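Local atomic coordinates of dermonecrotic toxin (Pasteurella multocida, PDB entry 2EBF), a protein that acts as a potent mitogen, induces bone resorption and is associated with severe atrophic rhinitis of pigs, represented here by its C-terminal region. Residues E135-Q140 with E556-L561; S275-Q280 with L431-K436; V680-L685 with T694-L699. All blocks are in the same frame, centred on the assembly; numbering follows the deposited sequence.

Interaction 1: E135-Q140 with E556-L561. With GLC (alpha-D-glucopyranose), chain C.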
loop_
_atom_site.group_PDB
_atom_site.type_symbol
_atom_site.label_atom_id
_atom_site.label_comp_id
_atom_site.label_asym_id
_atom_site.label_seq_id
_atom_site.Cartn_x
_atom_site.Cartn_y
_atom_site.Cartn_z
ATOM N N GLU A 135 -12.361 12.639 15.127
ATOM C CA GLU A 135 -11.828 12.283 16.456
ATOM C C GLU A 135 -11.263 10.864 16.559
ATOM O O GLU A 135 -10.178 10.663 17.111
ATOM C CB GLU A 135 -12.865 12.503 17.571
ATOM C CG GLU A 135 -12.924 13.935 18.107
ATOM C CD GLU A 135 -11.632 14.361 18.794
ATOM O OE1 GLU A 135 -11.250 13.744 19.812
ATOM O OE2 GLU A 135 -11.001 15.316 18.315
ATOM N N ALA A 136 -11.998 9.881 16.053
ATOM C CA ALA A 136 -11.584 8.489 16.205
ATOM C C ALA A 136 -10.347 8.226 15.356
ATOM O O ALA A 136 -9.448 7.501 15.770
ATOM C CB ALA A 136 -12.720 7.544 15.834
ATOM N N LEU A 137 -10.313 8.827 14.169
ATOM C CA LEU A 137 -9.153 8.743 13.278
ATOM C C LEU A 137 -7.915 9.369 13.899
ATOM O O LEU A 137 -6.838 8.773 13.897
ATOM C CB LEU A 137 -9.467 9.436 11.962
ATOM C CG LEU A 137 -8.361 9.451 10.903
ATOM C CD1 LEU A 137 -8.191 8.064 10.289
ATOM C CD2 LEU A 137 -8.750 10.448 9.846
ATOM N N LYS A 138 -8.076 10.586 14.408
ATOM C CA LYS A 138 -7.002 11.302 15.088
ATOM C C LYS A 138 -6.404 10.447 16.202
ATOM O O LYS A 138 -5.194 10.311 16.284
ATOM C CB LYS A 138 -7.530 12.619 15.671
ATOM C CG LYS A 138 -6.499 13.432 16.459
ATOM C CD LYS A 138 -7.179 14.648 17.090
ATOM C CE LYS A 138 -6.226 15.416 17.990
ATOM N NZ LYS A 138 -6.886 16.648 18.538
ATOM N N LYS A 139 -7.254 9.873 17.054
ATOM C CA LYS A 139 -6.755 9.089 18.176
ATOM C C LYS A 139 -5.907 7.913 17.689
ATOM O O LYS A 139 -4.844 7.645 18.247
ATOM C CB LYS A 139 -7.898 8.591 19.075
ATOM C CG LYS A 139 -7.410 8.039 20.426
ATOM C CD LYS A 139 -8.564 7.707 21.362
ATOM C CE LYS A 139 -8.083 7.510 22.804
ATOM N NZ LYS A 139 -7.439 6.194 23.009
ATOM N N GLN A 140 -6.376 7.220 16.652
ATOM C CA GLN A 140 -5.712 6.002 16.204
ATOM C C GLN A 140 -4.345 6.364 15.616
ATOM O O GLN A 140 -3.319 5.750 15.947
ATOM C CB GLN A 140 -6.576 5.266 15.175
ATOM C CG GLN A 140 -7.748 4.477 15.792
ATOM C CD GLN A 140 -7.314 3.703 17.029
ATOM O OE1 GLN A 140 -7.779 3.964 18.140
ATOM N NE2 GLN A 140 -6.395 2.778 16.844
ATOM N N GLU A 556 -11.019 1.613 18.051
ATOM C CA GLU A 556 -11.745 2.359 19.064
ATOM C C GLU A 556 -12.613 3.470 18.464
ATOM O O GLU A 556 -12.109 4.383 17.814
ATOM C CB GLU A 556 -10.778 2.923 20.103
ATOM C CG GLU A 556 -11.472 3.509 21.317
ATOM C CD GLU A 556 -10.512 4.207 22.246
ATOM O OE1 GLU A 556 -9.313 4.362 21.890
ATOM O OE2 GLU A 556 -10.960 4.605 23.334
ATOM N N ASN A 557 -13.924 3.359 18.681
ATOM C CA ASN A 557 -14.893 4.388 18.294
ATOM C C ASN A 557 -14.938 4.709 16.794
ATOM O O ASN A 557 -15.394 5.792 16.403
ATOM C CB ASN A 557 -14.678 5.670 19.130
ATOM C CG ASN A 557 -14.910 5.453 20.609
ATOM O OD1 ASN A 557 -15.795 4.686 21.014
ATOM N ND2 ASN A 557 -14.132 6.148 21.437
ATOM N N TRP A 558 -14.477 3.762 15.966
ATOM C CA TRP A 558 -14.269 3.976 14.525
ATOM C C TRP A 558 -15.521 4.447 13.813
ATOM O O TRP A 558 -16.613 3.958 14.092
ATOM C CB TRP A 558 -13.745 2.696 13.839
ATOM C CG TRP A 558 -13.234 2.941 12.451
ATOM C CD1 TRP A 558 -13.826 2.578 11.276
ATOM C CD2 TRP A 558 -12.028 3.632 12.096
ATOM N NE1 TRP A 558 -13.061 3.003 10.208
ATOM C CE2 TRP A 558 -11.955 3.650 10.687
ATOM C CE3 TRP A 558 -11.014 4.258 12.836
ATOM C CZ2 TRP A 558 -10.898 4.254 9.999
ATOM C CZ3 TRP A 558 -9.955 4.857 12.148
ATOM C CH2 TRP A 558 -9.908 4.840 10.745
ATOM N N GLN A 559 -15.344 5.419 12.921
ATOM C CA GLN A 559 -16.409 5.899 12.053
ATOM C C GLN A 559 -16.046 5.522 10.637
ATOM O O GLN A 559 -14.898 5.718 10.216
ATOM C CB GLN A 559 -16.549 7.429 12.123
ATOM C CG GLN A 559 -16.930 7.984 13.495
ATOM C CD GLN A 559 -18.173 7.313 14.071
ATOM O OE1 GLN A 559 -19.217 7.278 13.432
ATOM N NE2 GLN A 559 -18.065 6.808 15.275
ATOM N N VAL A 560 -17.029 5.024 9.890
ATOM C CA VAL A 560 -16.831 4.735 8.476
ATOM C C VAL A 560 -16.381 6.011 7.769
ATOM O O VAL A 560 -16.950 7.083 7.996
ATOM C CB VAL A 560 -18.107 4.170 7.814
ATOM C CG1 VAL A 560 -17.885 3.995 6.331
ATOM C CG2 VAL A 560 -18.472 2.827 8.428
ATOM N N LEU A 561 -15.352 5.894 6.932
ATOM C CA LEU A 561 -14.795 7.032 6.218
ATOM C C LEU A 561 -15.376 7.227 4.807
ATOM O O LEU A 561 -15.603 8.353 4.383
ATOM C CB LEU A 561 -13.272 6.913 6.118
ATOM C CG LEU A 561 -12.439 6.824 7.401
ATOM C CD1 LEU A 561 -10.980 6.720 7.007
ATOM C CD2 LEU A 561 -12.693 8.032 8.312
HETATM C C1 GLC C . -1.298 12.039 22.247
HETATM C C2 GLC C . -2.033 12.795 23.354
HETATM C C3 GLC C . -3.205 11.973 23.893
HETATM C C4 GLC C . -4.120 11.479 22.763
HETATM C C5 GLC C . -3.320 10.829 21.620
HETATM C C6 GLC C . -4.190 10.590 20.390
HETATM O O2 GLC C . -1.113 13.052 24.419
HETATM O O3 GLC C . -3.956 12.755 24.832
HETATM O O4 GLC C . -5.078 10.548 23.288
HETATM O O5 GLC C . -2.214 11.652 21.213
HETATM O O6 GLC C . -4.616 11.857 19.860
HETATM O O HOH W 1 -10.034 5.997 18.212
HETATM O O HOH W 2 -7.158 3.179 20.814
#

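Interaction 2: S275-Q280 with L431-K436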
loop_
_atom_site.group_PDB
_atom_site.type_symbol
_atom_site.label_atom_id
_atom_site.label_comp_id
_atom_site.label_asym_id
_atom_site.label_seq_id
_atom_site.Cartn_x
_atom_site.Cartn_y
_atom_site.Cartn_z
ATOM N N SER A 275 24.056 -18.256 11.008
ATOM C CA SER A 275 23.530 -19.168 12.033
ATOM C C SER A 275 24.517 -20.321 12.263
ATOM O O SER A 275 25.512 -20.417 11.543
ATOM C CB SER A 275 22.165 -19.723 11.616
ATOM O OG SER A 275 22.322 -20.822 10.740
ATOM N N PRO A 276 24.254 -21.199 13.259
ATOM C CA PRO A 276 25.102 -22.392 13.420
ATOM C C PRO A 276 25.211 -23.253 12.155
ATOM O O PRO A 276 26.230 -23.920 11.963
ATOM C CB PRO A 276 24.413 -23.179 14.549
ATOM C CG PRO A 276 23.040 -22.569 14.692
ATOM C CD PRO A 276 23.213 -21.137 14.304
ATOM N N TYR A 277 24.183 -23.218 11.301
ATOM C CA TYR A 277 24.170 -23.996 10.055
ATOM C C TYR A 277 25.234 -23.544 9.059
ATOM O O TYR A 277 25.781 -24.363 8.318
ATOM C CB TYR A 277 22.803 -23.923 9.373
ATOM C CG TYR A 277 21.652 -24.491 10.164
ATOM C CD1 TYR A 277 20.484 -23.750 10.346
ATOM C CD2 TYR A 277 21.715 -25.770 10.721
ATOM C CE1 TYR A 277 19.407 -24.264 11.062
ATOM C CE2 TYR A 277 20.643 -26.294 11.443
ATOM C CZ TYR A 277 19.495 -25.534 11.609
ATOM O OH TYR A 277 18.428 -26.038 12.318
ATOM N N SER A 278 25.508 -22.243 9.035
ATOM C CA SER A 278 26.464 -21.664 8.094
ATOM C C SER A 278 27.748 -21.218 8.785
ATOM O O SER A 278 28.738 -20.895 8.123
ATOM C CB SER A 278 25.834 -20.476 7.363
ATOM O OG SER A 278 25.451 -19.467 8.278
ATOM N N ASN A 279 27.721 -21.198 10.116
ATOM C CA ASN A 279 28.814 -20.640 10.897
ATOM C C ASN A 279 29.240 -21.512 12.077
ATOM O O ASN A 279 28.707 -21.398 13.179
ATOM C CB ASN A 279 28.467 -19.219 11.358
ATOM C CG ASN A 279 28.172 -18.289 10.198
ATOM O OD1 ASN A 279 29.079 -17.794 9.526
ATOM N ND2 ASN A 279 26.897 -18.055 9.952
ATOM N N GLN A 280 30.210 -22.383 11.830
ATOM C CA GLN A 280 30.755 -23.231 12.878
ATOM C C GLN A 280 32.277 -23.192 12.866
ATOM O O GLN A 280 32.884 -22.894 11.835
ATOM C CB GLN A 280 30.230 -24.671 12.754
ATOM C CG GLN A 280 30.602 -25.401 11.463
ATOM C CD GLN A 280 29.574 -25.225 10.358
ATOM O OE1 GLN A 280 28.379 -25.087 10.620
ATOM N NE2 GLN A 280 30.036 -25.249 9.110
ATOM N N LEU A 431 22.056 -20.763 1.345
ATOM C CA LEU A 431 21.780 -22.172 1.018
ATOM C C LEU A 431 22.089 -23.116 2.178
ATOM O O LEU A 431 21.295 -24.011 2.474
ATOM C CB LEU A 431 22.516 -22.623 -0.247
ATOM C CG LEU A 431 22.095 -21.984 -1.579
ATOM C CD1 LEU A 431 23.061 -22.377 -2.686
ATOM C CD2 LEU A 431 20.655 -22.329 -1.973
ATOM N N PHE A 432 23.230 -22.905 2.843
ATOM C CA PHE A 432 23.580 -23.690 4.028
ATOM C C PHE A 432 22.505 -23.608 5.092
ATOM O O PHE A 432 22.164 -24.614 5.717
ATOM C CB PHE A 432 24.917 -23.240 4.626
ATOM C CG PHE A 432 26.094 -23.983 4.093
ATOM C CD1 PHE A 432 27.173 -23.300 3.555
ATOM C CD2 PHE A 432 26.114 -25.377 4.105
ATOM C CE1 PHE A 432 28.272 -23.989 3.053
ATOM C CE2 PHE A 432 27.207 -26.082 3.598
ATOM C CZ PHE A 432 28.293 -25.384 3.079
ATOM N N ASN A 433 21.981 -22.400 5.295
ATOM C CA ASN A 433 20.901 -22.187 6.235
ATOM C C ASN A 433 19.631 -22.918 5.840
ATOM O O ASN A 433 19.039 -23.620 6.663
ATOM C CB ASN A 433 20.635 -20.700 6.396
ATOM C CG ASN A 433 21.550 -20.073 7.397
ATOM O OD1 ASN A 433 22.696 -19.736 7.095
ATOM N ND2 ASN A 433 21.056 -19.917 8.612
ATOM N N LEU A 434 19.224 -22.753 4.580
ATOM C CA LEU A 434 18.068 -23.460 4.023
ATOM C C LEU A 434 18.184 -24.980 4.122
ATOM O O LEU A 434 17.209 -25.662 4.449
ATOM C CB LEU A 434 17.855 -23.063 2.558
ATOM C CG LEU A 434 17.200 -21.715 2.255
ATOM C CD1 LEU A 434 17.078 -21.512 0.753
ATOM C CD2 LEU A 434 15.830 -21.608 2.934
ATOM N N ASP A 435 19.374 -25.501 3.831
ATOM C CA ASP A 435 19.615 -26.941 3.841
ATOM C C ASP A 435 20.040 -27.466 5.215
ATOM O O ASP A 435 20.510 -28.601 5.333
ATOM C CB ASP A 435 20.645 -27.312 2.765
ATOM C CG ASP A 435 20.066 -27.262 1.355
ATOM O OD1 ASP A 435 20.827 -26.992 0.402
ATOM O OD2 ASP A 435 18.850 -27.496 1.199
ATOM N N LYS A 436 19.849 -26.644 6.251
ATOM C CA LYS A 436 20.255 -26.970 7.622
ATOM C C LYS A 436 21.705 -27.469 7.723
ATOM O O LYS A 436 21.992 -28.425 8.451
ATOM C CB LYS A 436 19.287 -27.976 8.262
ATOM C CG LYS A 436 18.042 -27.364 8.877
ATOM C CD LYS A 436 16.844 -27.447 7.957
ATOM C CE LYS A 436 15.595 -26.907 8.658
ATOM N NZ LYS A 436 14.336 -27.234 7.917
#

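Interaction 3: V680-L685 with T694-L699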
loop_
_atom_site.group_PDB
_atom_site.type_symbol
_atom_site.label_atom_id
_atom_site.label_comp_id
_atom_site.label_asym_id
_atom_site.label_seq_id
_atom_site.Cartn_x
_atom_site.Cartn_y
_atom_site.Cartn_z
ATOM N N VAL A 680 -32.343 12.048 -19.782
ATOM C CA VAL A 680 -33.305 12.752 -20.634
ATOM C C VAL A 680 -33.876 13.874 -19.772
ATOM O O VAL A 680 -34.827 13.687 -19.007
ATOM C CB VAL A 680 -34.406 11.817 -21.209
ATOM C CG1 VAL A 680 -35.451 12.615 -22.007
ATOM C CG2 VAL A 680 -33.782 10.757 -22.103
ATOM N N ASP A 681 -33.265 15.043 -19.887
ATOM C CA ASP A 681 -33.495 16.107 -18.924
ATOM C C ASP A 681 -34.241 17.257 -19.606
ATOM O O ASP A 681 -33.636 18.097 -20.285
ATOM C CB ASP A 681 -32.152 16.536 -18.336
ATOM C CG ASP A 681 -32.255 17.704 -17.375
ATOM O OD1 ASP A 681 -33.361 18.200 -17.092
ATOM O OD2 ASP A 681 -31.192 18.134 -16.903
ATOM N N ALA A 682 -35.557 17.270 -19.408
ATOM C CA ALA A 682 -36.450 18.242 -20.019
ATOM C C ALA A 682 -36.600 19.527 -19.191
ATOM O O ALA A 682 -37.399 20.410 -19.531
ATOM C CB ALA A 682 -37.815 17.607 -20.274
ATOM N N SER A 683 -35.802 19.662 -18.144
ATOM C CA SER A 683 -35.866 20.872 -17.324
ATOM C C SER A 683 -34.523 21.555 -17.081
ATOM O O SER A 683 -34.407 22.381 -16.186
ATOM C CB SER A 683 -36.582 20.571 -16.005
ATOM O OG SER A 683 -35.793 19.728 -15.198
ATOM N N HIS A 684 -33.521 21.235 -17.897
ATOM C CA HIS A 684 -32.174 21.788 -17.719
ATOM C C HIS A 684 -32.058 23.282 -18.071
ATOM O O HIS A 684 -31.087 23.943 -17.683
ATOM C CB HIS A 684 -31.158 20.977 -18.527
ATOM C CG HIS A 684 -31.025 21.424 -19.948
ATOM N ND1 HIS A 684 -32.033 21.266 -20.876
ATOM C CD2 HIS A 684 -30.006 22.028 -20.600
ATOM C CE1 HIS A 684 -31.635 21.752 -22.041
ATOM N NE2 HIS A 684 -30.410 22.219 -21.899
ATOM N N LEU A 685 -33.034 23.811 -18.810
ATOM C CA LEU A 685 -33.010 25.234 -19.190
ATOM C C LEU A 685 -33.356 26.162 -18.023
ATOM O O LEU A 685 -33.294 27.387 -18.159
ATOM C CB LEU A 685 -33.896 25.520 -20.415
ATOM C CG LEU A 685 -33.417 24.991 -21.777
ATOM C CD1 LEU A 685 -34.297 25.548 -22.885
ATOM C CD2 LEU A 685 -31.938 25.310 -22.054
ATOM N N THR A 694 -30.873 23.398 -27.073
ATOM C CA THR A 694 -31.979 22.440 -27.102
ATOM C C THR A 694 -32.753 22.468 -25.770
ATOM O O THR A 694 -32.171 22.756 -24.729
ATOM C CB THR A 694 -31.435 21.010 -27.385
ATOM O OG1 THR A 694 -32.520 20.109 -27.615
ATOM C CG2 THR A 694 -30.586 20.476 -26.215
ATOM N N THR A 695 -34.054 22.179 -25.814
ATOM C CA THR A 695 -34.898 22.154 -24.611
ATOM C C THR A 695 -34.747 20.871 -23.790
ATOM O O THR A 695 -34.999 20.872 -22.592
ATOM C CB THR A 695 -36.391 22.305 -24.953
ATOM O OG1 THR A 695 -36.734 21.367 -25.977
ATOM C CG2 THR A 695 -36.697 23.723 -25.438
ATOM N N ILE A 696 -34.363 19.778 -24.440
ATOM C CA ILE A 696 -34.222 18.494 -23.749
ATOM C C ILE A 696 -32.769 18.053 -23.826
ATOM O O ILE A 696 -32.240 17.810 -24.923
ATOM C CB ILE A 696 -35.144 17.388 -24.355
ATOM C CG1 ILE A 696 -36.617 17.826 -24.337
ATOM C CG2 ILE A 696 -34.952 16.046 -23.626
ATOM C CD1 ILE A 696 -37.499 17.003 -25.273
ATOM N N LEU A 697 -32.131 17.975 -22.663
ATOM C CA LEU A 697 -30.727 17.585 -22.563
ATOM C C LEU A 697 -30.556 16.074 -22.450
ATOM O O LEU A 697 -31.051 15.447 -21.506
ATOM C CB LEU A 697 -30.069 18.279 -21.359
ATOM C CG LEU A 697 -28.596 17.952 -21.073
ATOM C CD1 LEU A 697 -27.695 18.240 -22.279
ATOM C CD2 LEU A 697 -28.105 18.742 -19.860
ATOM N N ILE A 698 -29.850 15.489 -23.415
ATOM C CA ILE A 698 -29.570 14.051 -23.399
ATOM C C ILE A 698 -28.068 13.804 -23.431
ATOM O O ILE A 698 -27.387 14.155 -24.411
ATOM C CB ILE A 698 -30.281 13.305 -24.567
ATOM C CG1 ILE A 698 -31.798 13.543 -24.482
ATOM C CG2 ILE A 698 -29.923 11.803 -24.560
ATOM C CD1 ILE A 698 -32.587 13.018 -25.674
ATOM N N LEU A 699 -27.560 13.220 -22.349
ATOM C CA LEU A 699 -26.150 12.846 -22.236
ATOM C C LEU A 699 -26.005 11.597 -21.392
ATOM O O LEU A 699 -26.885 11.297 -20.571
ATOM C CB LEU A 699 -25.327 13.969 -21.582
ATOM C CG LEU A 699 -24.963 15.247 -22.323
ATOM C CD1 LEU A 699 -24.512 16.312 -21.313
ATOM C CD2 LEU A 699 -23.888 15.002 -23.400
HETATM O O HOH W 3 -35.415 22.539 -20.321
#

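Interaction 1: E135-Q140 with E556-L561
Glu556 opens the loop 556-561 with a salt bridge to Lys139: OE1 offers its syn lone pair to NZ of Lys139 at 2.8 Å. Lysine suits the place because its long chain leaves the helix extended and turns at its last torsion (chi4 -77°) to present the ammonium group, which Gln143 also holds as a hydrogen-bond partner. The same Glu556 OE1 accepts a hydrogen bond from a water at 2.7 Å, which donates to OE1 of Gln140 as well, so the amide is tied to the carboxylate indirectly. Asn557 follows with positive phi, a conformation asparagine tolerates well. Its carbonyl O lies only 3.2 Å from CB of Ala136, where the small methyl lets the loop come close to the helix. At Trp558 the contact turns apolar. With CG anti to the backbone N (chi1 -167°), the indole runs alongside Leu137, and CH2 meets Leu137 CD1 at 3.7 Å while Ala172 and Ile175 of helix 171-180 touch the ring too. Gln559 NE2 donates back to Asn557 O from above the carbonyl plane. Leu561 ends the segment against helix 151-164. Lys138 and Lys139 also line a glycan pocket occupied by glucose. The chemistry thus divides in two: an ionic, hydrated end beside the sugar, where solvent probably weakens the attraction, and a greasy end that seats the loop among three helices.

Interaction 2: S275-Q280 with L431-K436
Tyr277 lies against Lys436 where helix 425-434 closes in a Schellman motif, and the opposing loop begins with an ST turn, Ser275 OG accepting from Tyr277 N. Lysine takes the C-prime position with positive phi, a place more often given to glycine; the turn is fixed by Lys436 N bonding to Asn433 O and Gly437 N to Phe432 O. The tight part is the serine side. Ser278 is buried, and its CB rests 4.0 Å from CB of Phe432, while the phenyl ring itself leads off to a cation-pi contact with Arg444. The Asn433 amide reaches in between the hydroxyls of Ser275 and Ser278, small groups that leave room for it at close range. Those serines are held by their own loop: Ser278 OG accepts from Ser275 N and bonds to Ser273 O. The carbonyl O of Ser275 is gripped from opposite faces of its plane, by Ser278 N at 3.1 Å and by Asn279 ND2 at 3.2 Å. The solvent-facing side is a broad carbon contact whose outer ends are exposed. Tyr277, with CG anti to its carbonyl carbon (chi1 -62°), stands its ring beside the helix end, and the aliphatic stem of Lys436 runs alongside it in the same direction. A flat ring and a flexible methylene chain suit such a boundary, since both bury carbon while keeping their polar ends outward. CG of Lys436 passes over the ring 3.6 Å from CZ of Tyr277, and Lys436 CA makes a CH-pi contact 3.8 Å from the ring centroid, 18° off its normal.

Interaction 3: V680-L685 with T694-L699
Asp681, paired with Leu697 across two antiparallel strands, has its carboxylate gripped by several groups: OD2 is hydrogen-bonded to both His666 NE2 and Trp704 NE1, and OD1 accepts from Ser683 N at 3.0 Å, an Asx turn that bends the chain out of the strand. The link to His666 is consistent with the acid of the thiol protease-like triad of this C-terminal region; a bound phosphonate lies about 12 Å from the Asp681 side chain. The backbone pair is hydrogen-bonded in both directions, Asp681 N to Leu697 O at 2.8 Å and Leu697 N to Asp681 O at the same length. Beyond the turn His684 folds back, its CG between the backbone N and carbonyl carbon (chi1 86°), which lays one ring face on Leu697 CB, 3.6 Å from the centroid. At the ring edge lie the carbonyls of Thr694 and Thr695. A water accepts from Leu685 N and donates to Thr695 O. Branched Val680 and Ile698, well suited to strands, share a face with helix 596-610, whereas Leu697 points to helices 583-591 and 701-711; strand 697-700 forms an edge of the antiparallel sheet, with 676-681 next to it.

How the interactions relate
From the N terminus, after four earlier helices, the chain reaches the helix carrying 135-140, which waits more than 400 residues for 556-561 to return. Within that long excursion, interaction 2 closes a smaller loop of 150 residues, mostly helical, joining the turn after helix 267-273 to the end of helix 425-434; it lies within the long loop that interaction 1 closes, and both its segments are part of the C2 domain. Interaction 3 follows later in the chain, within the C3 domain, where it joins neighbouring strands across only eight residues. The centres of interactions 2 and 3 lie about 76 Å apart on opposite sides of the chain's centre, and none of the three touches another.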